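PDB 3C8U: fructokinase, which probably catalyses the ATP-dependent phosphorylation of fructose or a related substrate. Local coordinates for residues S28-S33 and R192-A197; H62-L67 and R110-A115; E86-L91 and R142-I147; Q167-H172 and G185-N190. One frame throughout, in Å; residues are numbered along the deposited sequence. Where two conformers were deposited one is given.

Contact 1: S28-S33 and R192-A197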
loop_
_atom_site.group_PDB
_atom_site.type_symbol
_atom_site.label_atom_id
_atom_site.label_comp_id
_atom_site.label_asym_id
_atom_site.label_seq_id
_atom_site.Cartn_x
_atom_site.Cartn_y
_atom_site.Cartn_z
ATOM N N SER A 28 -1.856 -4.971 2.231
ATOM C CA SER A 28 -0.399 -4.924 2.317
ATOM C C SER A 28 0.208 -5.953 1.387
ATOM O O SER A 28 -0.139 -7.140 1.406
ATOM C CB SER A 28 0.097 -5.165 3.740
ATOM O OG SER A 28 1.374 -4.585 3.973
ATOM N N GLY A 29 1.089 -5.444 0.537
ATOM C CA GLY A 29 1.890 -6.271 -0.355
ATOM C C GLY A 29 3.378 -6.029 -0.231
ATOM O O GLY A 29 3.895 -5.585 0.793
ATOM N N ALA A 30 4.061 -6.404 -1.292
ATOM C CA ALA A 30 5.476 -6.143 -1.477
ATOM C C ALA A 30 5.664 -5.562 -2.881
ATOM O O ALA A 30 4.756 -5.652 -3.717
ATOM C CB ALA A 30 6.305 -7.430 -1.278
ATOM N N PRO A 31 6.819 -4.918 -3.127
ATOM C CA PRO A 31 7.139 -4.490 -4.477
ATOM C C PRO A 31 7.009 -5.650 -5.451
ATOM O O PRO A 31 7.541 -6.744 -5.235
ATOM C CB PRO A 31 8.597 -4.012 -4.367
ATOM C CG PRO A 31 8.786 -3.690 -2.913
ATOM C CD PRO A 31 7.944 -4.717 -2.199
ATOM N N GLY A 32 6.263 -5.365 -6.507
ATOM C CA GLY A 32 5.989 -6.319 -7.572
ATOM C C GLY A 32 4.767 -7.167 -7.328
ATOM O O GLY A 32 4.474 -8.071 -8.097
ATOM N N SER A 33 4.062 -6.901 -6.238
ATOM C CA SER A 33 2.937 -7.785 -5.850
ATOM C C SER A 33 1.681 -7.536 -6.693
ATOM O O SER A 33 0.747 -8.336 -6.697
ATOM C CB SER A 33 2.593 -7.657 -4.373
ATOM O OG SER A 33 2.097 -6.364 -4.070
ATOM N N ARG A 192 12.170 -8.598 0.889
ATOM C CA ARG A 192 12.778 -9.516 1.837
ATOM C C ARG A 192 12.572 -9.007 3.272
ATOM O O ARG A 192 12.203 -9.775 4.174
ATOM C CB ARG A 192 14.275 -9.704 1.503
ATOM C CG ARG A 192 14.874 -11.030 1.907
ATOM C CD ARG A 192 16.029 -11.492 0.957
ATOM N NE ARG A 192 16.895 -10.405 0.509
ATOM C CZ ARG A 192 16.955 -9.968 -0.750
ATOM N NH1 ARG A 192 16.205 -10.536 -1.693
ATOM N NH2 ARG A 192 17.767 -8.964 -1.073
ATOM N N ALA A 193 12.808 -7.707 3.477
ATOM C CA ALA A 193 12.614 -7.065 4.810
ATOM C C ALA A 193 11.162 -7.210 5.263
ATOM O O ALA A 193 10.842 -7.415 6.449
ATOM C CB ALA A 193 13.002 -5.538 4.759
ATOM N N ILE A 194 10.284 -7.112 4.273
ATOM C CA ILE A 194 8.837 -7.243 4.509
ATOM C C ILE A 194 8.522 -8.651 4.988
ATOM O O ILE A 194 7.830 -8.831 5.979
ATOM C CB ILE A 194 8.007 -6.910 3.243
ATOM C CG1 ILE A 194 7.948 -5.392 3.070
ATOM C CG2 ILE A 194 6.578 -7.503 3.331
ATOM C CD1 ILE A 194 7.687 -4.951 1.631
ATOM N N GLU A 195 9.083 -9.647 4.304
ATOM C CA GLU A 195 8.810 -11.053 4.626
ATOM C C GLU A 195 9.381 -11.397 5.995
ATOM O O GLU A 195 8.893 -12.291 6.689
ATOM C CB GLU A 195 9.397 -11.991 3.554
ATOM C CG GLU A 195 9.372 -13.481 3.909
ATOM C CD GLU A 195 7.976 -14.063 3.974
ATOM O OE1 GLU A 195 7.017 -13.373 3.557
ATOM O OE2 GLU A 195 7.837 -15.214 4.446
ATOM N N ALA A 196 10.413 -10.664 6.372
ATOM C CA ALA A 196 11.138 -10.938 7.622
ATOM C C ALA A 196 10.483 -10.287 8.829
ATOM O O ALA A 196 10.858 -10.533 9.977
ATOM C CB ALA A 196 12.601 -10.526 7.509
ATOM N N ALA A 197 9.464 -9.478 8.562
ATOM C CA ALA A 197 8.834 -8.663 9.608
ATOM C C ALA A 197 7.318 -8.593 9.402
ATOM O O ALA A 197 6.723 -7.530 9.306
ATOM C CB ALA A 197 9.446 -7.247 9.640
#

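Contact 2: H62-L67 and R110-A115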
loop_
_atom_site.group_PDB
_atom_site.type_symbol
_atom_site.label_atom_id
_atom_site.label_comp_id
_atom_site.label_asym_id
_atom_site.label_seq_id
_atom_site.Cartn_x
_atom_site.Cartn_y
_atom_site.Cartn_z
ATOM N N HIS A 62 6.229 9.039 -0.067
ATOM C CA HIS A 62 7.676 9.022 -0.278
ATOM C C HIS A 62 8.211 10.404 0.041
ATOM O O HIS A 62 7.621 11.438 -0.307
ATOM C CB HIS A 62 8.067 8.770 -1.735
ATOM C CG HIS A 62 8.098 7.347 -2.155
ATOM N ND1 HIS A 62 7.012 6.725 -2.725
ATOM C CD2 HIS A 62 9.112 6.442 -2.182
ATOM C CE1 HIS A 62 7.344 5.486 -3.057
ATOM N NE2 HIS A 62 8.618 5.300 -2.763
ATOM N N LEU A 63 9.385 10.421 0.644
ATOM C CA LEU A 63 10.148 11.665 0.732
ATOM C C LEU A 63 10.646 12.038 -0.653
ATOM O O LEU A 63 10.887 11.167 -1.487
ATOM C CB LEU A 63 11.361 11.483 1.643
ATOM C CG LEU A 63 11.082 11.256 3.117
ATOM C CD1 LEU A 63 12.430 11.324 3.881
ATOM C CD2 LEU A 63 10.092 12.276 3.611
ATOM N N ASP A 64 10.881 13.334 -0.862
ATOM C CA ASP A 64 11.448 13.809 -2.130
ATOM C C ASP A 64 12.928 13.469 -2.183
ATOM O O ASP A 64 13.610 13.382 -1.162
ATOM C CB ASP A 64 11.263 15.314 -2.286
ATOM C CG ASP A 64 11.584 15.814 -3.700
ATOM O OD1 ASP A 64 10.714 15.662 -4.596
ATOM O OD2 ASP A 64 12.658 16.425 -3.878
ATOM N N ASN A 65 13.424 13.334 -3.395
ATOM C CA ASN A 65 14.838 13.020 -3.627
ATOM C C ASN A 65 15.763 14.063 -2.996
ATOM O O ASN A 65 16.893 13.771 -2.626
ATOM C CB ASN A 65 15.124 12.916 -5.138
ATOM C CG ASN A 65 14.495 11.716 -5.743
ATOM O OD1 ASN A 65 14.003 10.851 -5.019
ATOM N ND2 ASN A 65 14.487 11.636 -7.078
ATOM N N ARG A 66 15.254 15.284 -2.857
ATOM C CA ARG A 66 16.079 16.402 -2.391
ATOM C C ARG A 66 16.307 16.258 -0.896
ATOM O O ARG A 66 17.228 16.822 -0.331
ATOM C CB ARG A 66 15.466 17.751 -2.726
ATOM C CG ARG A 66 14.413 18.203 -1.763
ATOM C CD ARG A 66 13.797 19.486 -2.257
ATOM N NE ARG A 66 12.927 19.244 -3.403
ATOM C CZ ARG A 66 12.246 20.201 -4.023
ATOM N NH1 ARG A 66 12.332 21.456 -3.595
ATOM N NH2 ARG A 66 11.481 19.922 -5.051
ATOM N N LEU A 67 15.478 15.434 -0.266
ATOM C CA LEU A 67 15.668 15.112 1.141
ATOM C C LEU A 67 16.485 13.827 1.270
ATOM O O LEU A 67 17.339 13.703 2.152
ATOM C CB LEU A 67 14.337 14.975 1.877
ATOM C CG LEU A 67 13.592 16.283 2.120
ATOM C CD1 LEU A 67 12.495 16.093 3.145
ATOM C CD2 LEU A 67 14.575 17.330 2.573
ATOM N N ARG A 110 7.797 10.801 -13.040
ATOM C CA ARG A 110 8.500 12.019 -12.685
ATOM C C ARG A 110 9.261 11.839 -11.383
ATOM O O ARG A 110 10.029 12.691 -10.993
ATOM C CB ARG A 110 7.558 13.194 -12.622
ATOM C CG ARG A 110 7.164 13.686 -14.007
ATOM C CD ARG A 110 6.657 15.094 -13.967
ATOM N NE ARG A 110 5.326 15.142 -13.385
ATOM C CZ ARG A 110 4.648 16.257 -13.149
ATOM N NH1 ARG A 110 5.172 17.436 -13.443
ATOM N NH2 ARG A 110 3.454 16.187 -12.606
ATOM N N ASP A 111 9.042 10.687 -10.761
ATOM C CA ASP A 111 9.731 10.280 -9.519
ATOM C C ASP A 111 9.569 11.334 -8.432
ATOM O O ASP A 111 10.493 11.664 -7.689
ATOM C CB ASP A 111 11.210 10.002 -9.813
ATOM C CG ASP A 111 11.910 9.350 -8.669
ATOM O OD1 ASP A 111 11.224 8.717 -7.833
ATOM O OD2 ASP A 111 13.149 9.470 -8.597
ATOM N N ILE A 112 8.361 11.874 -8.388
ATOM C CA ILE A 112 7.927 12.780 -7.309
ATOM C C ILE A 112 6.544 12.477 -6.774
ATOM O O ILE A 112 5.670 11.888 -7.432
ATOM C CB ILE A 112 7.925 14.281 -7.773
ATOM C CG1 ILE A 112 7.005 14.457 -9.005
ATOM C CG2 ILE A 112 9.342 14.793 -8.089
ATOM C CD1 ILE A 112 6.981 15.916 -9.553
ATOM N N ALA A 113 6.345 12.939 -5.550
ATOM C CA ALA A 113 5.043 12.895 -4.891
ATOM C C ALA A 113 4.395 14.264 -5.005
ATOM O O ALA A 113 4.989 15.293 -4.674
ATOM C CB ALA A 113 5.183 12.453 -3.413
ATOM N N ILE A 114 3.196 14.271 -5.562
ATOM C CA ILE A 114 2.461 15.517 -5.817
ATOM C C ILE A 114 1.450 15.774 -4.685
ATOM O O ILE A 114 0.481 15.024 -4.516
ATOM C CB ILE A 114 1.671 15.470 -7.165
ATOM C CG1 ILE A 114 2.594 15.141 -8.347
ATOM C CG2 ILE A 114 0.957 16.809 -7.413
ATOM C CD1 ILE A 114 3.611 16.220 -8.621
ATOM N N ALA A 115 1.679 16.839 -3.933
ATOM C CA ALA A 115 0.741 17.212 -2.864
ATOM C C ALA A 115 -0.511 17.770 -3.494
ATOM O O ALA A 115 -0.464 18.412 -4.540
ATOM C CB ALA A 115 1.342 18.230 -1.884
HETATM O O HOH W 1 8.447 14.075 -3.872
HETATM O O HOH W 2 11.761 13.292 -5.992
#

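Contact 3: E86-L91 and R142-I147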
loop_
_atom_site.group_PDB
_atom_site.type_symbol
_atom_site.label_atom_id
_atom_site.label_comp_id
_atom_site.label_asym_id
_atom_site.label_seq_id
_atom_site.Cartn_x
_atom_site.Cartn_y
_atom_site.Cartn_z
ATOM N N GLU A 86 5.379 9.599 9.748
ATOM C CA GLU A 86 4.556 10.399 10.649
ATOM C C GLU A 86 3.417 11.073 9.870
ATOM O O GLU A 86 2.286 11.161 10.349
ATOM C CB GLU A 86 5.391 11.441 11.438
ATOM C CG GLU A 86 6.502 10.869 12.337
ATOM C CD GLU A 86 7.033 11.879 13.379
ATOM O OE1 GLU A 86 6.256 12.298 14.261
ATOM O OE2 GLU A 86 8.222 12.269 13.314
ATOM N N GLY A 87 3.719 11.520 8.669
ATOM C CA GLY A 87 2.698 12.137 7.796
ATOM C C GLY A 87 1.667 11.131 7.336
ATOM O O GLY A 87 0.457 11.402 7.310
ATOM N N PHE A 88 2.142 9.943 6.993
ATOM C CA PHE A 88 1.214 8.853 6.559
ATOM C C PHE A 88 0.327 8.478 7.734
ATOM O O PHE A 88 -0.879 8.292 7.602
ATOM C CB PHE A 88 2.012 7.634 6.076
ATOM C CG PHE A 88 1.156 6.467 5.636
ATOM C CD1 PHE A 88 0.151 6.627 4.687
ATOM C CD2 PHE A 88 1.367 5.227 6.172
ATOM C CE1 PHE A 88 -0.609 5.546 4.282
ATOM C CE2 PHE A 88 0.611 4.134 5.770
ATOM C CZ PHE A 88 -0.387 4.308 4.833
ATOM N N GLN A 89 0.947 8.354 8.893
ATOM C CA GLN A 89 0.200 7.997 10.099
ATOM C C GLN A 89 -0.882 9.044 10.377
ATOM O O GLN A 89 -2.004 8.703 10.725
ATOM C CB GLN A 89 1.123 7.833 11.309
ATOM C CG GLN A 89 0.391 7.416 12.568
ATOM C CD GLN A 89 1.349 7.062 13.688
ATOM O OE1 GLN A 89 1.298 5.970 14.259
ATOM N NE2 GLN A 89 2.245 7.978 13.997
ATOM N N ARG A 90 -0.525 10.310 10.181
ATOM C CA ARG A 90 -1.445 11.420 10.416
ATOM C C ARG A 90 -2.633 11.337 9.468
ATOM O O ARG A 90 -3.766 11.599 9.846
ATOM C CB ARG A 90 -0.750 12.785 10.298
ATOM C CG ARG A 90 -0.035 13.197 11.566
ATOM C CD ARG A 90 0.465 14.661 11.554
ATOM N NE ARG A 90 1.546 14.868 10.611
ATOM C CZ ARG A 90 2.816 14.672 10.930
ATOM N NH1 ARG A 90 3.115 14.280 12.163
ATOM N NH2 ARG A 90 3.769 14.867 10.026
ATOM N N LEU A 91 -2.366 10.947 8.228
ATOM C CA LEU A 91 -3.440 10.761 7.229
ATOM C C LEU A 91 -4.406 9.668 7.646
ATOM O O LEU A 91 -5.629 9.836 7.606
ATOM C CB LEU A 91 -2.873 10.448 5.818
ATOM C CG LEU A 91 -3.893 9.845 4.830
ATOM C CD1 LEU A 91 -5.031 10.855 4.495
ATOM C CD2 LEU A 91 -3.220 9.378 3.586
ATOM N N ARG A 142 4.542 -0.658 13.117
ATOM C CA ARG A 142 3.811 -1.777 13.752
ATOM C C ARG A 142 2.556 -1.249 14.450
ATOM O O ARG A 142 1.590 -1.982 14.685
ATOM C CB ARG A 142 4.697 -2.574 14.724
ATOM C CG ARG A 142 5.161 -1.811 15.948
ATOM C CD ARG A 142 5.777 -2.771 16.946
ATOM N NE ARG A 142 6.886 -3.532 16.384
ATOM C CZ ARG A 142 8.164 -3.295 16.658
ATOM N NH1 ARG A 142 8.508 -2.290 17.449
ATOM N NH2 ARG A 142 9.102 -4.039 16.112
ATOM N N ASP A 143 2.562 0.051 14.688
ATOM C CA ASP A 143 1.452 0.713 15.373
ATOM C C ASP A 143 0.275 0.938 14.451
ATOM O O ASP A 143 -0.828 1.238 14.899
ATOM C CB ASP A 143 1.855 2.045 15.963
ATOM C CG ASP A 143 2.870 1.895 17.059
ATOM O OD1 ASP A 143 2.948 0.820 17.661
ATOM O OD2 ASP A 143 3.585 2.864 17.298
ATOM N N LEU A 144 0.511 0.768 13.155
ATOM C CA LEU A 144 -0.549 1.004 12.189
ATOM C C LEU A 144 -1.628 -0.073 12.279
ATOM O O LEU A 144 -2.808 0.176 11.995
ATOM C CB LEU A 144 -0.017 1.091 10.759
ATOM C CG LEU A 144 0.861 2.285 10.411
ATOM C CD1 LEU A 144 1.357 2.109 8.978
ATOM C CD2 LEU A 144 0.129 3.610 10.613
ATOM N N THR A 145 -1.244 -1.268 12.682
ATOM C CA THR A 145 -2.204 -2.393 12.712
ATOM C C THR A 145 -3.381 -2.108 13.647
ATOM O O THR A 145 -4.473 -2.600 13.471
ATOM C CB THR A 145 -1.545 -3.712 13.129
ATOM O OG1 THR A 145 -1.004 -3.595 14.448
ATOM C CG2 THR A 145 -0.457 -4.072 12.175
ATOM N N ALA A 146 -3.141 -1.272 14.626
ATOM C CA ALA A 146 -4.186 -0.912 15.587
ATOM C C ALA A 146 -5.212 -0.023 14.930
ATOM O O ALA A 146 -6.319 0.143 15.434
ATOM C CB ALA A 146 -3.600 -0.211 16.791
ATOM N N ILE A 147 -4.829 0.590 13.811
ATOM C CA ILE A 147 -5.701 1.585 13.139
ATOM C C ILE A 147 -6.669 0.915 12.165
ATOM O O ILE A 147 -7.748 1.404 11.890
ATOM C CB ILE A 147 -4.883 2.621 12.288
ATOM C CG1 ILE A 147 -3.880 3.379 13.142
ATOM C CG2 ILE A 147 -5.787 3.691 11.648
ATOM C CD1 ILE A 147 -3.108 4.384 12.325
HETATM O O HOH W 3 3.450 5.255 16.063
#

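Contact 4: Q167-H172 and G185-N190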
loop_
_atom_site.group_PDB
_atom_site.type_symbol
_atom_site.label_atom_id
_atom_site.label_comp_id
_atom_site.label_asym_id
_atom_site.label_seq_id
_atom_site.Cartn_x
_atom_site.Cartn_y
_atom_site.Cartn_z
ATOM N N GLN A 167 10.661 -7.849 -15.214
ATOM C CA GLN A 167 9.828 -7.393 -16.341
ATOM C C GLN A 167 9.571 -5.894 -16.265
ATOM O O GLN A 167 9.632 -5.175 -17.281
ATOM C CB GLN A 167 8.506 -8.150 -16.438
ATOM C CG GLN A 167 7.775 -7.905 -17.789
ATOM C CD GLN A 167 8.636 -8.239 -19.022
ATOM O OE1 GLN A 167 9.039 -9.388 -19.224
ATOM N NE2 GLN A 167 8.903 -7.230 -19.859
ATOM N N ARG A 168 9.347 -5.426 -15.051
ATOM C CA ARG A 168 9.078 -3.996 -14.827
ATOM C C ARG A 168 10.226 -3.191 -15.384
ATOM O O ARG A 168 10.049 -2.254 -16.144
ATOM C CB ARG A 168 8.866 -3.682 -13.334
ATOM C CG ARG A 168 8.862 -2.199 -12.997
ATOM C CD ARG A 168 8.061 -1.927 -11.717
ATOM N NE ARG A 168 8.899 -1.710 -10.533
ATOM C CZ ARG A 168 8.423 -1.674 -9.286
ATOM N NH1 ARG A 168 7.129 -1.870 -9.061
ATOM N NH2 ARG A 168 9.236 -1.470 -8.259
ATOM N N TRP A 169 11.422 -3.630 -15.051
ATOM C CA TRP A 169 12.621 -2.900 -15.404
ATOM C C TRP A 169 12.944 -3.072 -16.884
ATOM O O TRP A 169 13.546 -2.193 -17.527
ATOM C CB TRP A 169 13.777 -3.274 -14.481
ATOM C CG TRP A 169 13.522 -2.696 -13.138
ATOM C CD1 TRP A 169 13.106 -3.353 -12.016
ATOM C CD2 TRP A 169 13.559 -1.311 -12.803
ATOM N NE1 TRP A 169 12.917 -2.457 -10.987
ATOM C CE2 TRP A 169 13.194 -1.197 -11.443
ATOM C CE3 TRP A 169 13.885 -0.153 -13.515
ATOM C CZ2 TRP A 169 13.152 0.037 -10.776
ATOM C CZ3 TRP A 169 13.849 1.074 -12.848
ATOM C CH2 TRP A 169 13.482 1.155 -11.493
ATOM N N LEU A 170 12.475 -4.188 -17.435
ATOM C CA LEU A 170 12.659 -4.461 -18.866
ATOM C C LEU A 170 11.774 -3.471 -19.642
ATOM O O LEU A 170 12.170 -2.895 -20.646
ATOM C CB LEU A 170 12.303 -5.902 -19.229
ATOM C CG LEU A 170 13.315 -7.001 -18.900
ATOM C CD1 LEU A 170 12.736 -8.401 -19.247
ATOM C CD2 LEU A 170 14.610 -6.728 -19.632
ATOM N N ASP A 171 10.581 -3.268 -19.124
ATOM C CA ASP A 171 9.614 -2.322 -19.724
ATOM C C ASP A 171 10.201 -0.913 -19.762
ATOM O O ASP A 171 9.983 -0.137 -20.691
ATOM C CB ASP A 171 8.286 -2.339 -18.966
ATOM C CG ASP A 171 7.507 -3.626 -19.200
ATOM O OD1 ASP A 171 7.938 -4.420 -20.065
ATOM O OD2 ASP A 171 6.482 -3.850 -18.516
ATOM N N HIS A 172 10.983 -0.631 -18.744
ATOM C CA HIS A 172 11.605 0.670 -18.566
ATOM C C HIS A 172 12.754 0.839 -19.558
ATOM O O HIS A 172 13.327 1.914 -19.694
ATOM C CB HIS A 172 12.076 0.853 -17.125
ATOM C CG HIS A 172 12.152 2.282 -16.710
ATOM N ND1 HIS A 172 13.137 2.770 -15.878
ATOM C CD2 HIS A 172 11.382 3.342 -17.045
ATOM C CE1 HIS A 172 12.960 4.067 -15.704
ATOM N NE2 HIS A 172 11.904 4.440 -16.404
ATOM N N GLY A 185 18.465 -5.458 -6.334
ATOM C CA GLY A 185 18.915 -4.464 -5.414
ATOM C C GLY A 185 17.725 -4.148 -4.519
ATOM O O GLY A 185 17.115 -5.014 -3.881
ATOM N N ASN A 186 17.412 -2.879 -4.530
ATOM C CA ASN A 186 16.370 -2.265 -3.691
ATOM C C ASN A 186 15.079 -3.083 -3.525
ATOM O O ASN A 186 14.773 -3.619 -2.446
ATOM C CB ASN A 186 16.035 -0.937 -4.378
ATOM C CG ASN A 186 15.379 0.065 -3.489
ATOM O OD1 ASN A 186 15.326 -0.055 -2.258
ATOM N ND2 ASN A 186 14.870 1.112 -4.136
ATOM N N ASP A 187 14.282 -3.074 -4.586
ATOM C CA ASP A 187 12.924 -3.649 -4.539
ATOM C C ASP A 187 12.915 -4.994 -3.814
ATOM O O ASP A 187 12.078 -5.234 -2.931
ATOM C CB ASP A 187 12.303 -3.765 -5.929
ATOM C CG ASP A 187 11.790 -2.428 -6.457
ATOM O OD1 ASP A 187 11.444 -1.564 -5.631
ATOM O OD2 ASP A 187 11.732 -2.242 -7.696
ATOM N N LEU A 188 13.880 -5.854 -4.162
ATOM C CA LEU A 188 13.874 -7.253 -3.664
ATOM C C LEU A 188 14.357 -7.300 -2.222
ATOM O O LEU A 188 13.913 -8.130 -1.440
ATOM C CB LEU A 188 14.700 -8.228 -4.538
ATOM C CG LEU A 188 13.977 -9.083 -5.604
ATOM C CD1 LEU A 188 14.836 -10.329 -5.901
ATOM C CD2 LEU A 188 12.538 -9.513 -5.237
ATOM N N ALA A 189 15.258 -6.380 -1.880
ATOM C CA ALA A 189 15.752 -6.267 -0.506
ATOM C C ALA A 189 14.578 -5.855 0.381
ATOM O O ALA A 189 14.413 -6.324 1.513
ATOM C CB ALA A 189 16.912 -5.238 -0.390
ATOM N N ASN A 190 13.744 -4.992 -0.174
ATOM C CA ASN A 190 12.549 -4.493 0.562
ATOM C C ASN A 190 11.540 -5.619 0.738
ATOM O O ASN A 190 10.941 -5.805 1.788
ATOM C CB ASN A 190 11.912 -3.300 -0.166
ATOM C CG ASN A 190 12.802 -2.049 -0.130
ATOM O OD1 ASN A 190 13.690 -1.919 0.721
ATOM N ND2 ASN A 190 12.623 -1.181 -1.111
#

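Contact 1: S28-S33 and R192-A197
Ile194 of helix 186-195 presses its CD1 methyl against Gly29, Ala30 and Pro31. These three lie in the loop between strand 23-28 and helix 36-48. The sequence and the strand-loop-helix layout fit a P-loop (Walker A motif), which in kinases of this fold wraps nucleotide phosphates. The packed part is small and apolar. Ile194 CD1 meets Pro31 CD at 3.8 Å, the two side chains reaching toward each other. Ile194 CD1 is also 4.1 Å from Ala30 CB and 3.9 Å from the carbonyl oxygen Gly29 O. One methyl group thus meets three successive residues. It gets there because Ile194 CG1 stands beside the backbone N, anti to the carbonyl carbon (chi1 -77°), which sends the longer branch to the loop. The shorter branch is looser, with Ile194 CG2 4.2 Å from Gly29 O. The solvent side is held by Arg192 and Glu195, which are exposed and do not touch the loop. Arg192 turns away from it, and Glu195 forms a salt bridge with Arg198. On the inner side, Leu161 of helix 158-171 packs on Ala30, and Asn132 touches both Pro31 and Ile194. The loop is also braced from within. Ala30 to Ser33 form a type II beta turn, with Gly32 at the position of positive phi. A CB on Gly29 would run into the Ser33 hydroxyl. Ala30 O accepts two bonds from Ser33: one from the backbone N at 2.9 Å, the other from OG at 2.8 Å, in the carbonyl plane and on a lone pair.

Contact 2: H62-L67 and R110-A115
The Asn65 amide and the Asp111 carboxylate meet with their planes 61° apart. Asn65 ND2 donates to Asp111 OD2 at 3.0 Å in a nearly straight bond (172°). The acceptor lies in the amide plane, but the donor comes from above the carboxylate plane. Asn65 CG stands anti to its carbonyl carbon (chi1 -70°), turning the amide to Asp111. Lys77 ties both ends together: its NZ bonds Asn65 OD1 and forms a salt bridge with Asp111 OD1. The His62 ring stacks on Phe106 and also meets Phe83, while His62 ND1 bonds Asp59 O. On the other segment, Ile112 CD1 lies over one face of the Arg110 guanidinium. Asp111 and Ile112 form a G1 beta bulge opposite Asp107, in the hairpin of strands 101-107 and 112-120. Asp64 is the N-cap of the short helix 65-68. Asp64 OD2 takes Arg66 N at 3.0 Å and Arg66 NE at 2.9 Å, from opposite faces of the carboxylate. Asp64 OD1 lies 3.9 Å from Ile112 CG2 and accepts from two waters, one weakly. The first water accepts from Ala113 N; the second donates to Asp111 O at 2.7 Å and accepts from Asn65 N. A leucine in place of Asp64 would probably leave Arg66 without its charged mate, uncap the helix and break both water bridges. The Ala113 methyl CB rests 4.1 Å from His62 O.

Contact 3: E86-L91 and R142-I147
Asp143 and Gln89 are joined through one water. It donates to Asp143 OD2 at 2.7 Å and to Gln89 OE1 at 2.9 Å, so both polar ends act as acceptors. The Gln89 side chain runs extended, with CG anti to the backbone N (chi1 -178°) and the next torsion also near 180°. This carries the amide across to Asp143, where Gln89 OE1 comes 4.3 Å from Asp143 CB. Below the polar rim the contact is apolar. Leu144 CD1 packs against the CD2-CE2 side of the Phe88 ring, 3.9 Å from CE2, and the two side chains cross at about a right angle. The other methyl, Leu144 CD2, lies 4.3 Å from Gln89 CG. In the fold, this joins helix 85-97 to the segment linking strands 126-131 and 150-154 of the parallel sheet. Residues 142-147 have helical backbone angles but lack regular helical bonding. Within them, Ile147 N donates to Leu144 O at 2.7 Å. Phe88 is buried, its ring meeting that of Phe61 and its side chain also touching Met58 and Leu134. Leu144 packs on Phe85 as well. Ile147 reaches the same helix one turn further on, at Cys92 and His93.

Contact 4: Q167-H172 and G185-N190
Arg168 leaves its helix with CG anti to the backbone N (chi1 168°), and its chain bends at the third torsion to bring the guanidinium to Asp187. Asp187 answers with CG anti to its carbonyl carbon, beside the N (chi1 -77°). The two side chains come from opposite directions and form a salt bridge. Arg168 NH2 donates to Asp187 OD2 at 2.7 Å. The bond is short but bent, with an N-H...O angle of 131°. The donor stands above the carboxylate plane, and OD2 is tilted out of the guanidinium plane. The two planes are nearly perpendicular. Asp187 OD1 lies at the guanidinium edge, 3.4 Å from Arg168 NH2. The indole edge of Trp169 also faces Asp187 OD2, with Trp169 NE1 3.5 Å away. Asp187 lies in the first turn of helix 186-195, two residues after the N-cap Gly185, where a negative charge would probably suit the helix dipole. An alanine in place of Asp187 is likely to leave the Arg168 guanidinium without its charged mate and free to swing. The Arg168 side chain lies close to the probable P-loop but makes no contact with it. That position is consistent with a place beside a nucleotide site. Helices 158-171 and 186-195 meet directly, and Leu165 of the first touches both Asp187 and Leu188 of the second. Helix 176-184, between them in the chain, packs on Trp169 through Ala179, Arg182 and Ala183.

Contacts 1 and 4 share helix 186-195, with centres 13 Å apart, and they touch: Pro31 CG lies 3.6 Å from Asp187 O. Contact 1 includes the start of the probable P-loop, and contact 4 lies next to it, through Pro31 and Asp187. Contact 2 is nested along the chain inside the loop closed by contact 1, its centre about 22 Å away. Lys77, which bonds contact 2, also accepts from Asn186 ND2 of contact 4 through its backbone O. Contact 3 lies on the opposite side of the chain's centre from contact 4, their centres about 27 Å apart. The segments of contacts 2 and 3 alternate along the chain, but their nearest atoms stay about 8 Å apart.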